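Local structure of RavA (Legionella pneumophila str. Paris, 6WO6) at residues A41-C52 against F77-K88; V132-E140 against C200-N208. The protein is an effector of Legionella pneumophila, probably delivered into the host cell during infection, whose molecular activity is not established. The protein carries 2 engineered substitutions. All blocks are in the same frame, centred on the assembly; numbering follows the deposited sequence.

Contact 1. Residues A41-C52 against F77-K88; sequences ALVLASRLVLEC and FHSFLFQAYQVK. Engineered in segment 41-52: Ala41 (natural residue Lys).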
loop_
_atom_site.group_PDB
_atom_site.type_symbol
_atom_site.label_atom_id
_atom_site.label_comp_id
_atom_site.label_asym_id
_atom_site.label_seq_id
_atom_site.Cartn_x
_atom_site.Cartn_y
_atom_site.Cartn_z
ATOM N N ALA A 41 9.932 26.961 -25.778
ATOM C CA ALA A 41 10.986 25.975 -25.556
ATOM C C ALA A 41 10.656 25.074 -24.374
ATOM O O ALA A 41 10.859 23.856 -24.440
ATOM C CB ALA A 41 12.327 26.675 -25.339
ATOM N N LEU A 42 10.144 25.655 -23.285
ATOM C CA LEU A 42 9.730 24.856 -22.136
ATOM C C LEU A 42 8.640 23.863 -22.521
ATOM O O LEU A 42 8.728 22.672 -22.198
ATOM C CB LEU A 42 9.250 25.772 -21.009
ATOM C CG LEU A 42 8.670 25.093 -19.764
ATOM C CD1 LEU A 42 9.697 25.049 -18.640
ATOM C CD2 LEU A 42 7.387 25.784 -19.310
ATOM N N VAL A 43 7.604 24.340 -23.220
ATOM C CA VAL A 43 6.500 23.467 -23.625
ATOM C C VAL A 43 7.002 22.331 -24.512
ATOM O O VAL A 43 6.626 21.163 -24.325
ATOM C CB VAL A 43 5.403 24.291 -24.325
ATOM C CG1 VAL A 43 4.381 23.377 -24.980
ATOM C CG2 VAL A 43 4.728 25.215 -23.330
ATOM N N LEU A 44 7.862 22.650 -25.483
ATOM C CA LEU A 44 8.335 21.634 -26.417
ATOM C C LEU A 44 9.225 20.610 -25.723
ATOM O O LEU A 44 9.094 19.405 -25.969
ATOM C CB LEU A 44 9.077 22.292 -27.580
ATOM C CG LEU A 44 9.617 21.348 -28.655
ATOM C CD1 LEU A 44 8.508 20.476 -29.224
ATOM C CD2 LEU A 44 10.298 22.136 -29.764
ATOM N N ALA A 45 10.135 21.061 -24.856
ATOM C CA ALA A 45 10.957 20.114 -24.110
ATOM C C ALA A 45 10.097 19.220 -23.227
ATOM O O ALA A 45 10.346 18.011 -23.122
ATOM C CB ALA A 45 11.994 20.861 -23.273
ATOM N N SER A 46 9.068 19.794 -22.597
ATOM C CA SER A 46 8.185 19.010 -21.742
ATOM C C SER A 46 7.472 17.922 -22.536
ATOM O O SER A 46 7.416 16.763 -22.109
ATOM C CB SER A 46 7.175 19.930 -21.055
ATOM O OG SER A 46 7.805 20.722 -20.064
ATOM N N ARG A 47 6.917 18.278 -23.700
ATOM C CA ARG A 47 6.228 17.277 -24.512
ATOM C C ARG A 47 7.198 16.212 -25.017
ATOM O O ARG A 47 6.898 15.009 -24.981
ATOM C CB ARG A 47 5.516 17.951 -25.682
ATOM C CG ARG A 47 4.450 18.953 -25.272
ATOM C CD ARG A 47 3.930 19.685 -26.489
ATOM N NE ARG A 47 3.512 18.750 -27.528
ATOM C CZ ARG A 47 3.531 19.024 -28.828
ATOM N NH1 ARG A 47 3.959 20.204 -29.254
ATOM N NH2 ARG A 47 3.132 18.112 -29.702
ATOM N N LEU A 48 8.368 16.648 -25.491
ATOM C CA LEU A 48 9.398 15.735 -25.968
ATOM C C LEU A 48 9.770 14.713 -24.900
ATOM O O LEU A 48 9.951 13.526 -25.197
ATOM C CB LEU A 48 10.612 16.559 -26.403
ATOM C CG LEU A 48 11.880 15.965 -27.012
ATOM C CD1 LEU A 48 11.546 14.933 -28.046
ATOM C CD2 LEU A 48 12.701 17.083 -27.642
ATOM N N VAL A 49 9.865 15.153 -23.645
ATOM C CA VAL A 49 10.236 14.233 -22.575
ATOM C C VAL A 49 9.051 13.366 -22.152
ATOM O O VAL A 49 9.231 12.196 -21.787
ATOM C CB VAL A 49 10.833 15.028 -21.397
ATOM C CG1 VAL A 49 10.478 14.400 -20.066
ATOM C CG2 VAL A 49 12.341 15.116 -21.542
ATOM N N LEU A 50 7.829 13.901 -22.214
ATOM C CA LEU A 50 6.651 13.109 -21.871
ATOM C C LEU A 50 6.492 11.927 -22.816
ATOM O O LEU A 50 6.303 10.787 -22.375
ATOM C CB LEU A 50 5.399 13.985 -21.899
ATOM C CG LEU A 50 5.049 14.714 -20.604
ATOM C CD1 LEU A 50 4.094 15.863 -20.877
ATOM C CD2 LEU A 50 4.442 13.744 -19.606
ATOM N N GLU A 51 6.580 12.175 -24.125
ATOM C CA GLU A 51 6.326 11.109 -25.089
ATOM C C GLU A 51 7.406 10.034 -25.108
ATOM O O GLU A 51 7.185 8.976 -25.706
ATOM C CB GLU A 51 6.167 11.690 -26.490
ATOM C CG GLU A 51 4.934 12.551 -26.659
ATOM C CD GLU A 51 4.695 12.919 -28.104
ATOM O OE1 GLU A 51 3.634 13.509 -28.401
ATOM O OE2 GLU A 51 5.569 12.609 -28.943
ATOM N N CYS A 52 8.552 10.267 -24.478
ATOM C CA CYS A 52 9.626 9.282 -24.477
ATOM C C CYS A 52 9.287 8.135 -23.532
ATOM O O CYS A 52 9.110 8.369 -22.331
ATOM C CB CYS A 52 10.936 9.930 -24.059
ATOM S SG CYS A 52 12.287 8.769 -23.816
ATOM N N PHE A 77 18.064 25.681 -25.948
ATOM C CA PHE A 77 17.060 24.628 -25.839
ATOM C C PHE A 77 17.606 23.397 -25.131
ATOM O O PHE A 77 16.845 22.667 -24.482
ATOM C CB PHE A 77 16.538 24.253 -27.225
ATOM C CG PHE A 77 15.487 23.180 -27.206
ATOM C CD1 PHE A 77 14.163 23.495 -26.944
ATOM C CD2 PHE A 77 15.821 21.855 -27.449
ATOM C CE1 PHE A 77 13.189 22.508 -26.923
ATOM C CE2 PHE A 77 14.852 20.863 -27.428
ATOM C CZ PHE A 77 13.534 21.192 -27.166
ATOM N N HIS A 78 18.912 23.142 -25.249
ATOM C CA HIS A 78 19.501 21.982 -24.590
ATOM C C HIS A 78 19.329 22.057 -23.079
ATOM O O HIS A 78 19.118 21.031 -22.421
ATOM C CB HIS A 78 20.979 21.863 -24.958
ATOM C CG HIS A 78 21.683 20.739 -24.264
ATOM N ND1 HIS A 78 22.242 20.871 -23.009
ATOM C CD2 HIS A 78 21.921 19.463 -24.649
ATOM C CE1 HIS A 78 22.792 19.725 -22.652
ATOM N NE2 HIS A 78 22.611 18.854 -23.629
ATOM N N SER A 79 19.411 23.262 -22.511
ATOM C CA SER A 79 19.201 23.429 -21.075
ATOM C C SER A 79 17.798 22.985 -20.673
ATOM O O SER A 79 17.622 22.217 -19.715
ATOM C CB SER A 79 19.443 24.888 -20.687
ATOM O OG SER A 79 19.220 25.101 -19.305
ATOM N N PHE A 80 16.784 23.464 -21.401
ATOM C CA PHE A 80 15.408 23.068 -21.125
ATOM C C PHE A 80 15.226 21.562 -21.265
ATOM O O PHE A 80 14.602 20.920 -20.408
ATOM C CB PHE A 80 14.451 23.805 -22.064
ATOM C CG PHE A 80 14.311 25.269 -21.769
ATOM C CD1 PHE A 80 15.196 26.188 -22.311
ATOM C CD2 PHE A 80 13.289 25.729 -20.955
ATOM C CE1 PHE A 80 15.067 27.541 -22.043
ATOM C CE2 PHE A 80 13.154 27.079 -20.683
ATOM C CZ PHE A 80 14.044 27.987 -21.229
ATOM N N LEU A 81 15.767 20.979 -22.339
ATOM C CA LEU A 81 15.580 19.549 -22.565
ATOM C C LEU A 81 16.244 18.723 -21.471
ATOM O O LEU A 81 15.675 17.728 -21.002
ATOM C CB LEU A 81 16.115 19.156 -23.942
ATOM C CG LEU A 81 15.670 17.766 -24.403
ATOM C CD1 LEU A 81 14.154 17.691 -24.424
ATOM C CD2 LEU A 81 16.249 17.420 -25.766
ATOM N N PHE A 82 17.443 19.123 -21.037
ATOM C CA PHE A 82 18.125 18.367 -19.993
ATOM C C PHE A 82 17.397 18.486 -18.660
ATOM O O PHE A 82 17.270 17.497 -17.929
ATOM C CB PHE A 82 19.575 18.827 -19.855
ATOM C CG PHE A 82 20.410 17.921 -18.999
ATOM C CD1 PHE A 82 20.816 16.683 -19.475
ATOM C CD2 PHE A 82 20.781 18.298 -17.720
ATOM C CE1 PHE A 82 21.581 15.838 -18.693
ATOM C CE2 PHE A 82 21.547 17.458 -16.931
ATOM C CZ PHE A 82 21.947 16.226 -17.418
ATOM N N GLN A 83 16.901 19.683 -18.327
ATOM C CA GLN A 83 16.141 19.832 -17.088
ATOM C C GLN A 83 14.863 18.998 -17.118
ATOM O O GLN A 83 14.477 18.398 -16.105
ATOM C CB GLN A 83 15.826 21.307 -16.839
ATOM C CG GLN A 83 17.030 22.134 -16.416
ATOM C CD GLN A 83 16.701 23.610 -16.263
ATOM O OE1 GLN A 83 16.498 24.102 -15.153
ATOM N NE2 GLN A 83 16.655 24.324 -17.381
ATOM N N ALA A 84 14.195 18.938 -18.275
ATOM C CA ALA A 84 12.986 18.128 -18.385
ATOM C C ALA A 84 13.298 16.643 -18.225
ATOM O O ALA A 84 12.567 15.915 -17.530
ATOM C CB ALA A 84 12.300 18.394 -19.724
ATOM N N TYR A 85 14.372 16.174 -18.872
ATOM C CA TYR A 85 14.802 14.794 -18.673
ATOM C C TYR A 85 15.106 14.524 -17.207
ATOM O O TYR A 85 14.793 13.447 -16.693
ATOM C CB TYR A 85 16.027 14.473 -19.530
ATOM C CG TYR A 85 16.709 13.179 -19.124
ATOM C CD1 TYR A 85 16.220 11.950 -19.548
ATOM C CD2 TYR A 85 17.833 13.187 -18.306
ATOM C CE1 TYR A 85 16.832 10.765 -19.173
ATOM C CE2 TYR A 85 18.450 12.008 -17.925
ATOM C CZ TYR A 85 17.946 10.800 -18.361
ATOM O OH TYR A 85 18.559 9.624 -17.987
ATOM N N GLN A 86 15.734 15.485 -16.524
ATOM C CA GLN A 86 16.031 15.318 -15.104
ATOM C C GLN A 86 14.753 15.130 -14.299
ATOM O O GLN A 86 14.662 14.230 -13.454
ATOM C CB GLN A 86 16.818 16.523 -14.590
ATOM C CG GLN A 86 18.275 16.545 -15.014
ATOM C CD GLN A 86 19.103 15.511 -14.282
ATOM O OE1 GLN A 86 19.525 15.728 -13.147
ATOM N NE2 GLN A 86 19.338 14.376 -14.929
ATOM N N VAL A 87 13.754 15.978 -14.552
ATOM C CA VAL A 87 12.478 15.864 -13.846
ATOM C C VAL A 87 11.882 14.473 -14.040
ATOM O O VAL A 87 11.547 13.775 -13.069
ATOM C CB VAL A 87 11.503 16.961 -14.313
ATOM C CG1 VAL A 87 10.116 16.719 -13.731
ATOM C CG2 VAL A 87 12.022 18.332 -13.916
ATOM N N LYS A 88 11.749 14.043 -15.298
ATOM C CA LYS A 88 11.097 12.762 -15.552
ATOM C C LYS A 88 11.913 11.595 -15.001
ATOM O O LYS A 88 11.346 10.643 -14.452
ATOM C CB LYS A 88 10.835 12.573 -17.045
ATOM C CG LYS A 88 10.241 11.208 -17.378
ATOM C CD LYS A 88 9.227 11.276 -18.508
ATOM C CE LYS A 88 8.740 9.882 -18.889
ATOM N NZ LYS A 88 7.747 9.918 -20.000
#
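Helices 38-51 and 77-92 pack here through knobs-into-holes contacts in the N-terminal part of this all-helical chain, their segments crossing at -42° with the axes 8.6 Å apart at closest. Ala45 is the small knob at the middle, set among Phe77, Phe80, Leu81 and Ala84. Phe77 is the knob from the other helix, its ring entering between Ala41, Leu44, Ala45 and Leu48. With CG anti to the backbone N (chi1 -179°) the ring swings across to the neighbouring helix, where Leu44 crosses it at about a right angle and CD2 of Leu48 meets its edge. Ala41, an engineered residue (Lys in the natural protein), lays its CB over the face of the Phe80 ring, 4.3 Å from the centroid, a CH-pi contact. Farther along, Leu48 CD2 meets Leu81 CD1 at 3.6 Å, and Val49 sits among Leu81, Ala84, Tyr85 and Lys88. Helix 120-127 adds Leu122 against Ser46, Leu50 and Ala84. Lys88 runs past Val49 toward the last turn of helix 38-51, where the backbone carbonyls would favour its positive charge: NZ donates to Val49 O in the carbonyl plane, on a lone pair (3.3 Å), and to Cys52 O at 3.1 Å.

Contact 2. Residues V132-E140 against C200-N208; sequences VAIALRLAE and CIEFASLFN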
loop_
_atom_site.group_PDB
_atom_site.type_symbol
_atom_site.label_atom_id
_atom_site.label_comp_id
_atom_site.label_asym_id
_atom_site.label_seq_id
_atom_site.Cartn_x
_atom_site.Cartn_y
_atom_site.Cartn_z
ATOM N N VAL A 132 -1.008 6.412 -7.580
ATOM C CA VAL A 132 -1.278 5.273 -6.705
ATOM C C VAL A 132 -0.047 4.381 -6.586
ATOM O O VAL A 132 0.317 3.948 -5.487
ATOM C CB VAL A 132 -2.504 4.490 -7.210
ATOM C CG1 VAL A 132 -2.708 3.232 -6.394
ATOM C CG2 VAL A 132 -3.746 5.365 -7.158
ATOM N N ALA A 133 0.618 4.102 -7.710
ATOM C CA ALA A 133 1.776 3.215 -7.678
ATOM C C ALA A 133 2.902 3.804 -6.836
ATOM O O ALA A 133 3.501 3.104 -6.007
ATOM C CB ALA A 133 2.260 2.930 -9.100
ATOM N N ILE A 134 3.198 5.093 -7.029
ATOM C CA ILE A 134 4.291 5.719 -6.293
ATOM C C ILE A 134 3.942 5.836 -4.814
ATOM O O ILE A 134 4.798 5.634 -3.944
ATOM C CB ILE A 134 4.641 7.090 -6.902
ATOM C CG1 ILE A 134 5.118 6.935 -8.349
ATOM C CG2 ILE A 134 5.714 7.780 -6.077
ATOM C CD1 ILE A 134 5.415 8.251 -9.038
ATOM N N ALA A 135 2.683 6.159 -4.503
ATOM C CA ALA A 135 2.275 6.233 -3.105
ATOM C C ALA A 135 2.389 4.870 -2.431
ATOM O O ALA A 135 2.844 4.772 -1.284
ATOM C CB ALA A 135 0.850 6.777 -3.002
ATOM N N LEU A 136 2.001 3.804 -3.138
ATOM C CA LEU A 136 2.147 2.457 -2.599
ATOM C C LEU A 136 3.612 2.123 -2.352
ATOM O O LEU A 136 3.968 1.578 -1.301
ATOM C CB LEU A 136 1.521 1.443 -3.555
ATOM C CG LEU A 136 1.640 -0.027 -3.148
ATOM C CD1 LEU A 136 0.553 -0.407 -2.156
ATOM C CD2 LEU A 136 1.607 -0.933 -4.366
ATOM N N ARG A 137 4.480 2.449 -3.314
ATOM C CA ARG A 137 5.900 2.154 -3.153
ATOM C C ARG A 137 6.489 2.904 -1.963
ATOM O O ARG A 137 7.255 2.336 -1.170
ATOM C CB ARG A 137 6.655 2.507 -4.434
ATOM C CG ARG A 137 8.087 2.013 -4.459
ATOM C CD ARG A 137 8.161 0.569 -4.927
ATOM N NE ARG A 137 9.465 -0.029 -4.654
ATOM C CZ ARG A 137 10.567 0.222 -5.355
ATOM N NH1 ARG A 137 10.533 1.071 -6.374
ATOM N NH2 ARG A 137 11.708 -0.372 -5.030
ATOM N N LEU A 138 6.137 4.185 -1.819
ATOM C CA LEU A 138 6.649 4.972 -0.703
ATOM C C LEU A 138 6.137 4.438 0.628
ATOM O O LEU A 138 6.892 4.367 1.603
ATOM C CB LEU A 138 6.272 6.444 -0.875
ATOM C CG LEU A 138 6.929 7.193 -2.039
ATOM C CD1 LEU A 138 6.511 8.656 -2.044
ATOM C CD2 LEU A 138 8.446 7.063 -1.979
ATOM N N ALA A 139 4.859 4.051 0.689
ATOM C CA ALA A 139 4.341 3.446 1.911
ATOM C C ALA A 139 5.044 2.132 2.219
ATOM O O ALA A 139 5.228 1.786 3.392
ATOM C CB ALA A 139 2.833 3.230 1.795
ATOM N N GLU A 140 5.458 1.397 1.185
ATOM C CA GLU A 140 6.113 0.115 1.414
ATOM C C GLU A 140 7.538 0.291 1.927
ATOM O O GLU A 140 7.980 -0.463 2.801
ATOM C CB GLU A 140 6.108 -0.715 0.131
ATOM C CG GLU A 140 4.748 -1.289 -0.229
ATOM C CD GLU A 140 4.764 -2.068 -1.533
ATOM O OE1 GLU A 140 5.697 -1.865 -2.340
ATOM O OE2 GLU A 140 3.843 -2.886 -1.749
ATOM N N CYS A 200 -8.306 1.616 1.536
ATOM C CA CYS A 200 -7.928 0.214 1.692
ATOM C C CYS A 200 -7.911 -0.505 0.349
ATOM O O CYS A 200 -7.002 -1.295 0.069
ATOM C CB CYS A 200 -8.880 -0.492 2.658
ATOM S SG CYS A 200 -8.802 0.076 4.381
ATOM N N ILE A 201 -8.902 -0.236 -0.502
ATOM C CA ILE A 201 -8.982 -0.925 -1.787
ATOM C C ILE A 201 -7.891 -0.433 -2.734
ATOM O O ILE A 201 -7.221 -1.231 -3.401
ATOM C CB ILE A 201 -10.386 -0.755 -2.395
ATOM C CG1 ILE A 201 -11.422 -1.489 -1.539
ATOM C CG2 ILE A 201 -10.417 -1.257 -3.832
ATOM C CD1 ILE A 201 -12.846 -1.291 -1.995
ATOM N N GLU A 202 -7.692 0.890 -2.803
ATOM C CA GLU A 202 -6.697 1.455 -3.710
ATOM C C GLU A 202 -5.293 0.954 -3.399
ATOM O O GLU A 202 -4.474 0.803 -4.313
ATOM C CB GLU A 202 -6.730 2.984 -3.647
ATOM C CG GLU A 202 -7.560 3.640 -4.739
ATOM C CD GLU A 202 -7.542 5.159 -4.656
ATOM O OE1 GLU A 202 -6.966 5.694 -3.684
ATOM O OE2 GLU A 202 -8.103 5.816 -5.560
ATOM N N PHE A 203 -4.998 0.689 -2.129
ATOM C CA PHE A 203 -3.671 0.268 -1.694
ATOM C C PHE A 203 -3.714 -1.112 -1.051
ATOM O O PHE A 203 -3.059 -1.363 -0.038
ATOM C CB PHE A 203 -3.069 1.288 -0.731
ATOM C CG PHE A 203 -2.915 2.663 -1.319
ATOM C CD1 PHE A 203 -1.873 2.949 -2.190
ATOM C CD2 PHE A 203 -3.808 3.674 -0.996
ATOM C CE1 PHE A 203 -1.730 4.219 -2.732
ATOM C CE2 PHE A 203 -3.671 4.943 -1.533
ATOM C CZ PHE A 203 -2.631 5.216 -2.402
ATOM N N ALA A 204 -4.480 -2.030 -1.649
ATOM C CA ALA A 204 -4.696 -3.346 -1.054
ATOM C C ALA A 204 -3.411 -4.156 -0.922
ATOM O O ALA A 204 -3.331 -5.025 -0.043
ATOM C CB ALA A 204 -5.719 -4.133 -1.873
ATOM N N SER A 205 -2.407 -3.888 -1.764
ATOM C CA SER A 205 -1.142 -4.610 -1.657
ATOM C C SER A 205 -0.511 -4.440 -0.282
ATOM O O SER A 205 0.229 -5.319 0.174
ATOM C CB SER A 205 -0.169 -4.141 -2.737
ATOM O OG SER A 205 -0.769 -4.182 -4.017
ATOM N N LEU A 206 -0.798 -3.324 0.396
ATOM C CA LEU A 206 -0.263 -3.093 1.732
ATOM C C LEU A 206 -0.724 -4.140 2.738
ATOM O O LEU A 206 -0.076 -4.309 3.778
ATOM C CB LEU A 206 -0.657 -1.700 2.225
ATOM C CG LEU A 206 0.015 -0.527 1.522
ATOM C CD1 LEU A 206 -0.380 0.784 2.183
ATOM C CD2 LEU A 206 1.522 -0.712 1.536
ATOM N N PHE A 207 -1.822 -4.842 2.466
ATOM C CA PHE A 207 -2.255 -5.885 3.386
ATOM C C PHE A 207 -1.466 -7.179 3.219
ATOM O O PHE A 207 -1.610 -8.084 4.049
ATOM C CB PHE A 207 -3.757 -6.134 3.220
ATOM C CG PHE A 207 -4.602 -4.977 3.669
ATOM C CD1 PHE A 207 -5.036 -4.887 4.981
ATOM C CD2 PHE A 207 -4.937 -3.961 2.788
ATOM C CE1 PHE A 207 -5.800 -3.811 5.401
ATOM C CE2 PHE A 207 -5.704 -2.884 3.201
ATOM C CZ PHE A 207 -6.135 -2.808 4.508
ATOM N N ASN A 208 -0.608 -7.269 2.196
ATOM C CA ASN A 208 0.254 -8.436 2.037
ATOM C C ASN A 208 1.152 -8.665 3.246
ATOM O O ASN A 208 1.726 -9.751 3.381
ATOM C CB ASN A 208 1.111 -8.287 0.777
ATOM C CG ASN A 208 0.301 -8.406 -0.501
ATOM O OD1 ASN A 208 -0.902 -8.667 -0.466
ATOM N ND2 ASN A 208 0.959 -8.207 -1.639
#
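Phe203 sets the edge of its ring against the helix of Val132-Glu140. Its CE1 lies 3.4 Å from Val132 O, which sits near the ring plane, and 3.6 Å from Ala135 CB; the neighbouring CD1 meets Leu136 CB, in plane at the edge. Val132 CG1 reaches the same CE1 and the carbonyl oxygen of Glu202. One turn on, Leu136 extends with CG anti to its N (chi1 178°), bringing CD1 to 3.7 Å from Leu206 CG while CD2 lies near Ser205 CB; the two leucines lie alongside each other, pointing opposite ways. Leu206 then spreads its two methyls, CD1 facing Ala139 CB at 4.1 Å and CD2 facing Glu140 CG at 3.7 Å. No hydrogen bond crosses, and the join is largely apolar: a helix set against the end of helix 197-202 and the 3-10 turn that follows. Phe203 is the first residue to leave helical geometry (phi -119°, psi 42°), and Leu206 N bonds back to its carbonyl oxygen in that turn. Behind this shell, helix 162-181 touches both sides, Val167 on Ala135 and Ala170 on Phe203. From the same helix, Lys166 forms a salt bridge with Glu202 OE2, and Arg174 NH2 hydrogen-bonds to Ala139 O.

Contact 1 lies toward the N-terminal end of the elongated chain: its centre is about 31 Å from the centre of the chain, that of contact 2 about 2 Å. The centres of the two contacts are about 30 Å apart and their nearest atoms about 8 Å, without touching. They follow one another in series: both segments of contact 1 come earlier in the sequence than either segment of contact 2, and no helix is shared. Helix 120-127, which packs on contact 1, comes just before helix 131-141 in the sequence. The two contacts therefore belong to different stretches of one strand-free, helical monomer, one near an end and one midway along it.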